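PDB 7DMB: putative methyltransferase, which probably transfers methyl groups from S-adenosylmethionine as a trans-acting methyltransferase in calbistrin biosynthesis, and is captured here with the spent cofactor S-adenosyl-L-homocysteine. Local coordinates for residues Arg201-Gly206 against Val233-Ser238; Ala207-Thr212 against Lys246-Ala251; Val278-Asn283 against Phe307-Glu312. All coordinates share one frame; numbering follows the deposited sequence.

Contact 1. Residues Arg201-Gly206 against Val233-Ser238; sequences RILEIG and VFTDIS. With SAH (S-adenosyl-L-homocysteine), chain C.
Ile202 and Val233 open a short parallel ladder between two neighbouring strands: Val233 N gives a nearly straight bond to Ile202 O (2.8 Å, 178° at the hydrogen). Val233 O then answers by accepting from Glu204 N at 2.8 Å, and Glu204 O takes the next amide, Thr235 N, at 3.0 Å. That last carbonyl is gripped twice. Thr235 has chi1 at 71°, with OG1 lodged between its own backbone N and carbonyl carbon, and from there the hydroxyl donates to Glu204 O over only 2.6 Å, approaching tilted from the carbonyl plane. The same OG1 accepts from a water, and this water in turn accepts from Gly206 N, whose angle to the nearby Thr235 O is too poor for a bond. The side chain of Glu204 leaves the backbone on the same face as that of Phe234, and its OE1 is hydrogen-bonded to the hydroxyls of Tyr232 and Thr213. On the other face, Leu203 CD1 packs against Val233 CG1 at 3.7 Å.

Toward Gly206 and Asp236 the two segments meet the ligand. Asp236 spreads its carboxylate over both ribose hydroxyls of SAH, OD1 taking O2' at 2.7 Å and OD2 taking O3' at 2.6 Å. OD1 also accepts from Ser238 N, closing an Asx turn, while Gly206 O accepts the ligand's amino N at 2.9 Å. An acidic residue near the C-terminal end of the second strand, bonded to both ribose hydroxyls, is characteristic of Rossmann-fold methyltransferases; its two oxygens give the vicinal diol one acceptor each.

Contact 2. Residues Ala207-Thr212 against Lys246-Ala251; sequences AGTGGT and KRRFEA. With SAH (S-adenosyl-L-homocysteine), chain C.
Arg248 reaches across to Thr209 and Gly210 in the glycine-rich loop of a Rossmann-type methyltransferase, the turn that follows strand 200-205 and leads into helix 211-220. Its side chain runs out extended from CG to NE, with CG opposite the backbone N (chi1 173°), and this length carries the guanidinium from the end of helix 242-248 to the loop. NH1 donates to Thr209 O at 2.9 Å, but the bond is bent, 136° at the hydrogen, and comes from above the carbonyl plane. Gly210 O lies over one face of the guanidinium, while a water sits at its edge in plane, accepting from NH1 and donating to Thr209 OG1. NH2 faces a different partner, a salt bridge to Asp178 of helix 172-181, which ties this helix to the same arginine.

Phe249, the first residue to leave the helix, presents the edge of its ring to the loop, with CZ lying 3.5 Å from Gly210 O and the CA atom of Gly210 standing in the plane of the ring. Arg248 CG rests over one ring face, and the ring of Phe217 also meets it.

The loop itself is a type II' turn from Ala207 to Gly210, closed by Gly210 N bonding to Ala207 O. It wraps the carboxylate of SAH: Gly211 N donates to OXT at 3.1 Å, and Thr209 N donates to the other oxygen, O. Thr209's chi1 of 73° swings its hydroxyl to the same atom, and OG1 donates to SAH O at 2.7 Å.

Contact 3. Residues Val278-Asn283 against Phe307-Glu312; sequences VVIASN and FLFNQE. With SAH (S-adenosyl-L-homocysteine), chain C.
Val279 and Ala281 each bond to two residues of 307-312 through their backbones. Val279 N donates to Phe307 O (2.9 Å) and Val279 O accepts from Phe309 N; Ala281 repeats the pattern with Phe309 O and Gln311 N. Asn283 N, already beyond its strand, adds a bond to Gln311 O at 2.8 Å. The strands run within 4° of parallel.

Each face carries an apolar pair. On one, Leu308 CD1 meets Val279 CG1 at 4.0 Å; on the other, Ile280 CD1 comes to Phe309 CD2 at 4.0 Å.

Polar side chains gather toward the ligand end. Ser282 OG donates to Gln311 OE1 at 2.8 Å, in the carbonyl plane on a lone pair, while Gln311 NE2 is held by Asn377. The Asn283 amide and the Glu312 carboxylate pass side by side, running opposite ways, with their planes turned 66° apart; Asn283 OD1 accepts from Leu313 N and Glu312 OE1 is hydrogen-bonded to His286 ND1.

Ser282 O accepts the amino N of SAH at 3.2 Å, and Asn283 O lies 3.3 Å from CG of SAH. Adjacent parallel strands, here with the C-terminal end of 278-283 meeting the cofactor's amino-acid part, are characteristic of the Rossmann-like methyltransferase sheet.

In the fold
Contacts 1 and 3 belong to one sheet, joined where strands 200-205 and 276-282 lie side by side: Ile205 N approaches Ile280 O at 2.7 Å and Leu203 O approaches Ile280 N at 2.8 Å, both probable hydrogen bonds. Their centres are about 10 Å apart. Segment 207-212 of contact 2 follows directly from Gly206; the centre of contact 2 is about 11 Å from that of contact 1 and about 16 Å from that of contact 3. Thr212 OG1 links it to contact 3, lying 2.9 Å from Ser282 OG. All three touch SAH: contact 1 takes the ribose, contact 2 the carboxylate, and carbonyls from each approach the amino group. Asp261 and Ile262 add further bonds to the ligand.

Contact 1. Residues Arg201-Gly206 against Val233-Ser238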
loop_
_atom_site.group_PDB
_atom_site.type_symbol
_atom_site.label_atom_id
_atom_site.label_comp_id
_atom_site.label_asym_id
_atom_site.label_seq_id
_atom_site.Cartn_x
_atom_site.Cartn_y
_atom_site.Cartn_z
ATOM N N ARG A 201 0.736 23.010 -3.172
ATOM C CA ARG A 201 -0.493 22.635 -2.480
ATOM C C ARG A 201 -0.668 21.124 -2.643
ATOM O O ARG A 201 -0.856 20.633 -3.760
ATOM C CB ARG A 201 -1.676 23.430 -3.037
ATOM C CG ARG A 201 -1.475 24.955 -2.912
ATOM C CD ARG A 201 -2.459 25.759 -3.760
ATOM N NE ARG A 201 -2.365 25.427 -5.185
ATOM C CZ ARG A 201 -3.275 25.768 -6.101
ATOM N NH1 ARG A 201 -4.345 26.461 -5.741
ATOM N NH2 ARG A 201 -3.124 25.412 -7.378
ATOM N N ILE A 202 -0.549 20.387 -1.539
ATOM C CA ILE A 202 -0.547 18.923 -1.548
ATOM C C ILE A 202 -1.745 18.431 -0.748
ATOM O O ILE A 202 -2.052 18.974 0.321
ATOM C CB ILE A 202 0.738 18.295 -0.955
ATOM C CG1 ILE A 202 1.987 18.726 -1.693
ATOM C CG2 ILE A 202 0.672 16.759 -1.000
ATOM C CD1 ILE A 202 2.864 19.619 -0.847
ATOM N N LEU A 203 -2.410 17.395 -1.262
ATOM C CA LEU A 203 -3.440 16.680 -0.526
ATOM C C LEU A 203 -3.103 15.199 -0.585
ATOM O O LEU A 203 -2.817 14.676 -1.666
ATOM C CB LEU A 203 -4.831 16.938 -1.108
ATOM C CG LEU A 203 -6.027 16.380 -0.323
ATOM C CD1 LEU A 203 -7.164 17.402 -0.266
ATOM C CD2 LEU A 203 -6.503 15.085 -0.935
ATOM N N GLU A 204 -3.122 14.517 0.556
ATOM C CA GLU A 204 -2.937 13.063 0.553
ATOM C C GLU A 204 -4.255 12.360 0.889
ATOM O O GLU A 204 -4.874 12.644 1.927
ATOM C CB GLU A 204 -1.831 12.628 1.516
ATOM C CG GLU A 204 -1.707 11.112 1.623
ATOM C CD GLU A 204 -0.529 10.711 2.452
ATOM O OE1 GLU A 204 0.154 11.629 2.967
ATOM O OE2 GLU A 204 -0.283 9.491 2.595
ATOM N N ILE A 205 -4.691 11.468 -0.015
ATOM C CA ILE A 205 -5.852 10.606 0.190
ATOM C C ILE A 205 -5.462 9.462 1.119
ATOM O O ILE A 205 -4.358 8.916 1.010
ATOM C CB ILE A 205 -6.365 10.033 -1.154
ATOM C CG1 ILE A 205 -6.573 11.129 -2.202
ATOM C CG2 ILE A 205 -7.650 9.202 -0.950
ATOM C CD1 ILE A 205 -7.723 12.006 -1.890
ATOM N N GLY A 206 -6.380 9.074 2.004
ATOM C CA GLY A 206 -6.230 7.903 2.859
ATOM C C GLY A 206 -4.864 7.746 3.497
ATOM O O GLY A 206 -4.274 6.669 3.458
ATOM N N VAL A 233 -2.554 18.996 3.037
ATOM C CA VAL A 233 -3.847 18.515 3.519
ATOM C C VAL A 233 -3.743 16.999 3.693
ATOM O O VAL A 233 -3.701 16.243 2.723
ATOM C CB VAL A 233 -4.992 18.912 2.586
ATOM C CG1 VAL A 233 -6.308 18.479 3.185
ATOM C CG2 VAL A 233 -4.978 20.445 2.326
ATOM N N PHE A 234 -3.656 16.569 4.949
ATOM C CA PHE A 234 -3.662 15.162 5.345
ATOM C C PHE A 234 -5.110 14.700 5.449
ATOM O O PHE A 234 -5.867 15.226 6.274
ATOM C CB PHE A 234 -2.931 15.031 6.685
ATOM C CG PHE A 234 -2.777 13.611 7.217
ATOM C CD1 PHE A 234 -1.530 13.013 7.258
ATOM C CD2 PHE A 234 -3.858 12.914 7.748
ATOM C CE1 PHE A 234 -1.364 11.725 7.774
ATOM C CE2 PHE A 234 -3.704 11.636 8.266
ATOM C CZ PHE A 234 -2.458 11.036 8.274
ATOM N N THR A 235 -5.522 13.757 4.600
ATOM C CA THR A 235 -6.894 13.268 4.663
ATOM C C THR A 235 -6.930 11.752 4.757
ATOM O O THR A 235 -5.985 11.044 4.385
ATOM C CB THR A 235 -7.772 13.724 3.466
ATOM O OG1 THR A 235 -7.381 13.055 2.256
ATOM C CG2 THR A 235 -7.682 15.236 3.282
ATOM N N ASP A 236 -8.054 11.280 5.285
ATOM C CA ASP A 236 -8.407 9.873 5.327
ATOM C C ASP A 236 -9.923 9.830 5.302
ATOM O O ASP A 236 -10.592 10.844 5.529
ATOM C CB ASP A 236 -7.836 9.162 6.575
ATOM C CG ASP A 236 -7.821 7.631 6.436
ATOM O OD1 ASP A 236 -8.837 6.989 6.785
ATOM O OD2 ASP A 236 -6.801 7.080 5.964
ATOM N N ILE A 237 -10.471 8.659 4.991
ATOM C CA ILE A 237 -11.909 8.517 5.156
ATOM C C ILE A 237 -12.287 8.457 6.630
ATOM O O ILE A 237 -13.431 8.760 6.993
ATOM C CB ILE A 237 -12.417 7.268 4.420
ATOM C CG1 ILE A 237 -13.935 7.355 4.212
ATOM C CG2 ILE A 237 -12.008 6.005 5.176
ATOM C CD1 ILE A 237 -14.526 6.215 3.373
ATOM N N SER A 238 -11.345 8.066 7.487
ATOM C CA SER A 238 -11.591 7.863 8.906
ATOM C C SER A 238 -10.876 8.934 9.715
ATOM O O SER A 238 -9.640 8.994 9.682
ATOM C CB SER A 238 -11.116 6.480 9.336
ATOM O OG SER A 238 -11.289 6.324 10.727
HETATM N N SAH C . -1.736 5.247 3.501
HETATM C CA SAH C . -1.899 4.163 4.509
HETATM C CB SAH C . -1.648 2.777 3.905
HETATM C CG SAH C . -2.849 2.229 3.164
HETATM S SD SAH C . -4.240 1.763 4.239
HETATM C C SAH C . -0.933 4.404 5.672
HETATM O O SAH C . -1.384 4.204 6.819
HETATM O OXT SAH C . 0.219 4.810 5.387
HETATM C "C5'" SAH C . -5.630 2.508 3.348
HETATM C "C4'" SAH C . -6.094 3.797 3.991
HETATM O "O4'" SAH C . -7.070 4.427 3.127
HETATM C "C3'" SAH C . -6.774 3.603 5.349
HETATM O "O3'" SAH C . -6.245 4.539 6.279
HETATM C "C2'" SAH C . -8.257 3.829 5.033
HETATM O "O2'" SAH C . -9.018 4.356 6.098
HETATM C "C1'" SAH C . -8.188 4.824 3.882
HETATM N N9 SAH C . -9.359 4.770 3.014
HETATM C C8 SAH C . -10.086 3.645 2.720
HETATM N N7 SAH C . -11.086 3.865 1.906
HETATM C C5 SAH C . -11.028 5.227 1.655
HETATM C C6 SAH C . -11.827 6.075 0.863
HETATM N N6 SAH C . -12.879 5.656 0.167
HETATM N N1 SAH C . -11.496 7.390 0.826
HETATM C C2 SAH C . -10.436 7.802 1.534
HETATM N N3 SAH C . -9.614 7.097 2.306
HETATM C C4 SAH C . -9.965 5.799 2.331
HETATM O O HOH W 1 -8.940 10.508 2.122
#

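Contact 2. Residues Ala207-Thr212 against Lys246-Ala251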
loop_
_atom_site.group_PDB
_atom_site.type_symbol
_atom_site.label_atom_id
_atom_site.label_comp_id
_atom_site.label_asym_id
_atom_site.label_seq_id
_atom_site.Cartn_x
_atom_site.Cartn_y
_atom_site.Cartn_z
ATOM N N ALA A 207 -4.335 8.839 4.041
ATOM C CA ALA A 207 -2.978 8.854 4.571
ATOM C C ALA A 207 -2.810 7.907 5.757
ATOM O O ALA A 207 -1.689 7.458 6.029
ATOM C CB ALA A 207 -2.621 10.275 4.979
ATOM N N GLY A 208 -3.892 7.629 6.467
ATOM C CA GLY A 208 -3.920 6.587 7.477
ATOM C C GLY A 208 -2.938 6.820 8.599
ATOM O O GLY A 208 -2.978 7.842 9.286
ATOM N N THR A 209 -2.064 5.822 8.798
ATOM C CA THR A 209 -1.007 5.869 9.802
ATOM C C THR A 209 0.095 6.858 9.440
ATOM O O THR A 209 0.903 7.199 10.303
ATOM C CB THR A 209 -0.383 4.478 9.977
ATOM O OG1 THR A 209 0.423 4.166 8.827
ATOM C CG2 THR A 209 -1.465 3.416 10.129
ATOM N N GLY A 210 0.168 7.286 8.184
ATOM C CA GLY A 210 1.154 8.255 7.763
ATOM C C GLY A 210 2.432 7.684 7.208
ATOM O O GLY A 210 3.426 8.409 7.126
ATOM N N GLY A 211 2.449 6.413 6.813
ATOM C CA GLY A 211 3.692 5.821 6.338
ATOM C C GLY A 211 4.262 6.543 5.134
ATOM O O GLY A 211 5.466 6.791 5.052
ATOM N N THR A 212 3.399 6.898 4.184
ATOM C CA THR A 212 3.861 7.654 3.029
ATOM C C THR A 212 3.973 9.148 3.337
ATOM O O THR A 212 4.890 9.815 2.842
ATOM C CB THR A 212 2.930 7.393 1.845
ATOM O OG1 THR A 212 2.956 5.994 1.538
ATOM C CG2 THR A 212 3.382 8.186 0.630
ATOM N N LYS A 246 -1.254 13.816 14.039
ATOM C CA LYS A 246 -0.856 15.135 14.524
ATOM C C LYS A 246 0.351 15.042 15.453
ATOM O O LYS A 246 1.177 15.963 15.480
ATOM C CB LYS A 246 -2.030 15.820 15.227
ATOM C CG LYS A 246 -3.061 16.459 14.288
ATOM C CD LYS A 246 -4.335 16.805 15.048
ATOM C CE LYS A 246 -5.208 17.755 14.259
ATOM N NZ LYS A 246 -6.625 17.688 14.683
ATOM N N ARG A 247 0.468 13.944 16.218
ATOM C CA ARG A 247 1.684 13.682 16.985
ATOM C C ARG A 247 2.854 13.376 16.057
ATOM O O ARG A 247 3.918 14.003 16.151
ATOM C CB ARG A 247 1.480 12.505 17.955
ATOM C CG ARG A 247 0.626 12.762 19.185
ATOM C CD ARG A 247 0.233 11.413 19.850
ATOM N NE ARG A 247 -1.216 11.120 19.848
ATOM C CZ ARG A 247 -1.737 9.908 19.643
ATOM N NH1 ARG A 247 -0.941 8.865 19.408
ATOM N NH2 ARG A 247 -3.058 9.720 19.668
ATOM N N ARG A 248 2.675 12.389 15.162
ATOM C CA ARG A 248 3.756 11.964 14.274
ATOM C C ARG A 248 4.323 13.126 13.461
ATOM O O ARG A 248 5.536 13.193 13.228
ATOM C CB ARG A 248 3.268 10.856 13.342
ATOM C CG ARG A 248 4.279 10.463 12.277
ATOM C CD ARG A 248 3.864 9.194 11.579
ATOM N NE ARG A 248 4.987 8.513 10.947
ATOM C CZ ARG A 248 4.887 7.331 10.353
ATOM N NH1 ARG A 248 3.714 6.722 10.300
ATOM N NH2 ARG A 248 5.954 6.764 9.814
ATOM N N PHE A 249 3.469 14.063 13.034
ATOM C CA PHE A 249 3.894 15.177 12.189
ATOM C C PHE A 249 3.783 16.515 12.902
ATOM O O PHE A 249 3.558 17.552 12.269
ATOM C CB PHE A 249 3.107 15.175 10.888
ATOM C CG PHE A 249 3.160 13.847 10.191
ATOM C CD1 PHE A 249 4.380 13.325 9.787
ATOM C CD2 PHE A 249 2.009 13.087 10.013
ATOM C CE1 PHE A 249 4.458 12.094 9.171
ATOM C CE2 PHE A 249 2.076 11.847 9.396
ATOM C CZ PHE A 249 3.303 11.351 8.969
ATOM N N GLU A 250 3.983 16.502 14.220
ATOM C CA GLU A 250 3.996 17.736 14.991
ATOM C C GLU A 250 5.126 18.667 14.543
ATOM O O GLU A 250 4.981 19.889 14.608
ATOM C CB GLU A 250 4.117 17.385 16.473
ATOM C CG GLU A 250 4.118 18.555 17.414
ATOM C CD GLU A 250 5.505 19.101 17.609
ATOM O OE1 GLU A 250 6.461 18.296 17.522
ATOM O OE2 GLU A 250 5.631 20.331 17.811
ATOM N N ALA A 251 6.241 18.114 14.056
ATOM C CA ALA A 251 7.375 18.947 13.665
ATOM C C ALA A 251 7.111 19.804 12.428
ATOM O O ALA A 251 7.838 20.778 12.219
ATOM C CB ALA A 251 8.612 18.084 13.417
HETATM N N SAH C . -1.736 5.247 3.501
HETATM C CA SAH C . -1.899 4.163 4.509
HETATM C CB SAH C . -1.648 2.777 3.905
HETATM C CG SAH C . -2.849 2.229 3.164
HETATM S SD SAH C . -4.240 1.763 4.239
HETATM C C SAH C . -0.933 4.404 5.672
HETATM O O SAH C . -1.384 4.204 6.819
HETATM O OXT SAH C . 0.219 4.810 5.387
HETATM C "C5'" SAH C . -5.630 2.508 3.348
HETATM C "C4'" SAH C . -6.094 3.797 3.991
HETATM O "O4'" SAH C . -7.070 4.427 3.127
HETATM C "C3'" SAH C . -6.774 3.603 5.349
HETATM O "O3'" SAH C . -6.245 4.539 6.279
HETATM C "C2'" SAH C . -8.257 3.829 5.033
HETATM O "O2'" SAH C . -9.018 4.356 6.098
HETATM C "C1'" SAH C . -8.188 4.824 3.882
HETATM N N9 SAH C . -9.359 4.770 3.014
HETATM C C8 SAH C . -10.086 3.645 2.720
HETATM N N7 SAH C . -11.086 3.865 1.906
HETATM C C5 SAH C . -11.028 5.227 1.655
HETATM C C6 SAH C . -11.827 6.075 0.863
HETATM N N6 SAH C . -12.879 5.656 0.167
HETATM N N1 SAH C . -11.496 7.390 0.826
HETATM C C2 SAH C . -10.436 7.802 1.534
HETATM N N3 SAH C . -9.614 7.097 2.306
HETATM C C4 SAH C . -9.965 5.799 2.331
HETATM O O HOH W 2 3.007 4.062 8.738
#

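Contact 3. Residues Val278-Asn283 against Phe307-Glu312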
loop_
_atom_site.group_PDB
_atom_site.type_symbol
_atom_site.label_atom_id
_atom_site.label_comp_id
_atom_site.label_asym_id
_atom_site.label_seq_id
_atom_site.Cartn_x
_atom_site.Cartn_y
_atom_site.Cartn_z
ATOM N N VAL A 278 -0.556 18.606 -6.314
ATOM C CA VAL A 278 -0.187 17.198 -6.222
ATOM C C VAL A 278 -1.158 16.524 -5.266
ATOM O O VAL A 278 -1.398 17.019 -4.156
ATOM C CB VAL A 278 1.272 16.996 -5.749
ATOM C CG1 VAL A 278 1.638 15.506 -5.737
ATOM C CG2 VAL A 278 2.250 17.764 -6.648
ATOM N N VAL A 279 -1.731 15.406 -5.698
ATOM C CA VAL A 279 -2.501 14.529 -4.819
ATOM C C VAL A 279 -1.673 13.272 -4.596
ATOM O O VAL A 279 -1.197 12.662 -5.563
ATOM C CB VAL A 279 -3.886 14.188 -5.408
ATOM C CG1 VAL A 279 -4.525 13.028 -4.657
ATOM C CG2 VAL A 279 -4.798 15.411 -5.372
ATOM N N ILE A 280 -1.477 12.906 -3.328
ATOM C CA ILE A 280 -0.731 11.710 -2.945
ATOM C C ILE A 280 -1.720 10.630 -2.508
ATOM O O ILE A 280 -2.685 10.917 -1.786
ATOM C CB ILE A 280 0.274 12.002 -1.810
ATOM C CG1 ILE A 280 1.130 13.255 -2.095
ATOM C CG2 ILE A 280 1.142 10.774 -1.509
ATOM C CD1 ILE A 280 2.247 13.006 -3.033
ATOM N N ALA A 281 -1.468 9.381 -2.923
ATOM C CA ALA A 281 -2.274 8.253 -2.454
ATOM C C ALA A 281 -1.438 6.976 -2.419
ATOM O O ALA A 281 -0.905 6.552 -3.454
ATOM C CB ALA A 281 -3.507 8.075 -3.343
ATOM N N SER A 282 -1.332 6.349 -1.238
ATOM C CA SER A 282 -0.562 5.115 -1.107
ATOM C C SER A 282 -1.503 4.028 -0.603
ATOM O O SER A 282 -1.927 4.036 0.561
ATOM C CB SER A 282 0.634 5.293 -0.182
ATOM O OG SER A 282 1.301 4.067 0.082
ATOM N N ASN A 283 -1.848 3.126 -1.516
ATOM C CA ASN A 283 -2.552 1.892 -1.208
ATOM C C ASN A 283 -3.905 2.174 -0.557
ATOM O O ASN A 283 -4.357 1.455 0.333
ATOM C CB ASN A 283 -1.663 0.974 -0.368
ATOM C CG ASN A 283 -0.663 0.216 -1.238
ATOM O OD1 ASN A 283 -1.060 -0.487 -2.178
ATOM N ND2 ASN A 283 0.632 0.413 -0.980
ATOM N N PHE A 307 -0.848 16.774 -10.658
ATOM C CA PHE A 307 -0.376 15.398 -10.745
ATOM C C PHE A 307 -0.976 14.558 -9.632
ATOM O O PHE A 307 -1.125 15.019 -8.491
ATOM C CB PHE A 307 1.165 15.300 -10.632
ATOM C CG PHE A 307 1.903 15.585 -11.914
ATOM C CD1 PHE A 307 2.199 14.565 -12.811
ATOM C CD2 PHE A 307 2.315 16.877 -12.219
ATOM C CE1 PHE A 307 2.889 14.829 -13.977
ATOM C CE2 PHE A 307 2.993 17.144 -13.390
ATOM C CZ PHE A 307 3.289 16.130 -14.262
ATOM N N LEU A 308 -1.302 13.315 -9.973
ATOM C CA LEU A 308 -1.545 12.267 -8.991
ATOM C C LEU A 308 -0.277 11.433 -8.854
ATOM O O LEU A 308 0.248 10.927 -9.854
ATOM C CB LEU A 308 -2.720 11.383 -9.412
ATOM C CG LEU A 308 -2.809 10.044 -8.668
ATOM C CD1 LEU A 308 -3.055 10.250 -7.170
ATOM C CD2 LEU A 308 -3.884 9.193 -9.297
ATOM N N PHE A 309 0.231 11.307 -7.633
ATOM C CA PHE A 309 1.268 10.330 -7.343
ATOM C C PHE A 309 0.619 9.205 -6.555
ATOM O O PHE A 309 0.129 9.420 -5.437
ATOM C CB PHE A 309 2.452 10.927 -6.584
ATOM C CG PHE A 309 3.402 9.889 -6.071
ATOM C CD1 PHE A 309 4.200 9.173 -6.942
ATOM C CD2 PHE A 309 3.448 9.580 -4.727
ATOM C CE1 PHE A 309 5.048 8.186 -6.475
ATOM C CE2 PHE A 309 4.301 8.613 -4.263
ATOM C CZ PHE A 309 5.093 7.905 -5.142
ATOM N N ASN A 310 0.606 8.018 -7.149
ATOM C CA ASN A 310 -0.188 6.889 -6.669
ATOM C C ASN A 310 0.738 5.696 -6.431
ATOM O O ASN A 310 1.301 5.133 -7.376
ATOM C CB ASN A 310 -1.291 6.561 -7.678
ATOM C CG ASN A 310 -2.289 5.527 -7.170
ATOM O OD1 ASN A 310 -2.549 5.410 -5.973
ATOM N ND2 ASN A 310 -2.864 4.780 -8.098
ATOM N N GLN A 311 0.922 5.334 -5.170
ATOM C CA GLN A 311 1.728 4.180 -4.792
ATOM C C GLN A 311 0.781 3.014 -4.541
ATOM O O GLN A 311 -0.082 3.101 -3.657
ATOM C CB GLN A 311 2.552 4.499 -3.544
ATOM C CG GLN A 311 3.664 3.507 -3.193
ATOM C CD GLN A 311 4.460 3.968 -1.984
ATOM O OE1 GLN A 311 3.923 4.091 -0.875
ATOM N NE2 GLN A 311 5.745 4.248 -2.195
ATOM N N GLU A 312 0.933 1.927 -5.304
ATOM C CA GLU A 312 -0.091 0.884 -5.285
ATOM C C GLU A 312 0.495 -0.515 -5.452
ATOM O O GLU A 312 1.228 -0.792 -6.403
ATOM C CB GLU A 312 -1.137 1.141 -6.376
ATOM C CG GLU A 312 -2.308 2.026 -5.932
ATOM C CD GLU A 312 -3.262 1.292 -4.991
ATOM O OE1 GLU A 312 -3.231 0.027 -4.967
ATOM O OE2 GLU A 312 -4.059 1.967 -4.300
HETATM N N SAH C . -1.736 5.247 3.501
HETATM C CA SAH C . -1.899 4.163 4.509
HETATM C CB SAH C . -1.648 2.777 3.905
HETATM C CG SAH C . -2.849 2.229 3.164
HETATM S SD SAH C . -4.240 1.763 4.239
HETATM C C SAH C . -0.933 4.404 5.672
HETATM O O SAH C . -1.384 4.204 6.819
HETATM O OXT SAH C . 0.219 4.810 5.387
HETATM C "C5'" SAH C . -5.630 2.508 3.348
HETATM C "C4'" SAH C . -6.094 3.797 3.991
HETATM O "O4'" SAH C . -7.070 4.427 3.127
HETATM C "C3'" SAH C . -6.774 3.603 5.349
HETATM O "O3'" SAH C . -6.245 4.539 6.279
HETATM C "C2'" SAH C . -8.257 3.829 5.033
HETATM O "O2'" SAH C . -9.018 4.356 6.098
HETATM C "C1'" SAH C . -8.188 4.824 3.882
HETATM N N9 SAH C . -9.359 4.770 3.014
HETATM C C8 SAH C . -10.086 3.645 2.720
HETATM N N7 SAH C . -11.086 3.865 1.906
HETATM C C5 SAH C . -11.028 5.227 1.655
HETATM C C6 SAH C . -11.827 6.075 0.863
HETATM N N6 SAH C . -12.879 5.656 0.167
HETATM N N1 SAH C . -11.496 7.390 0.826
HETATM C C2 SAH C . -10.436 7.802 1.534
HETATM N N3 SAH C . -9.614 7.097 2.306
HETATM C C4 SAH C . -9.965 5.799 2.331
#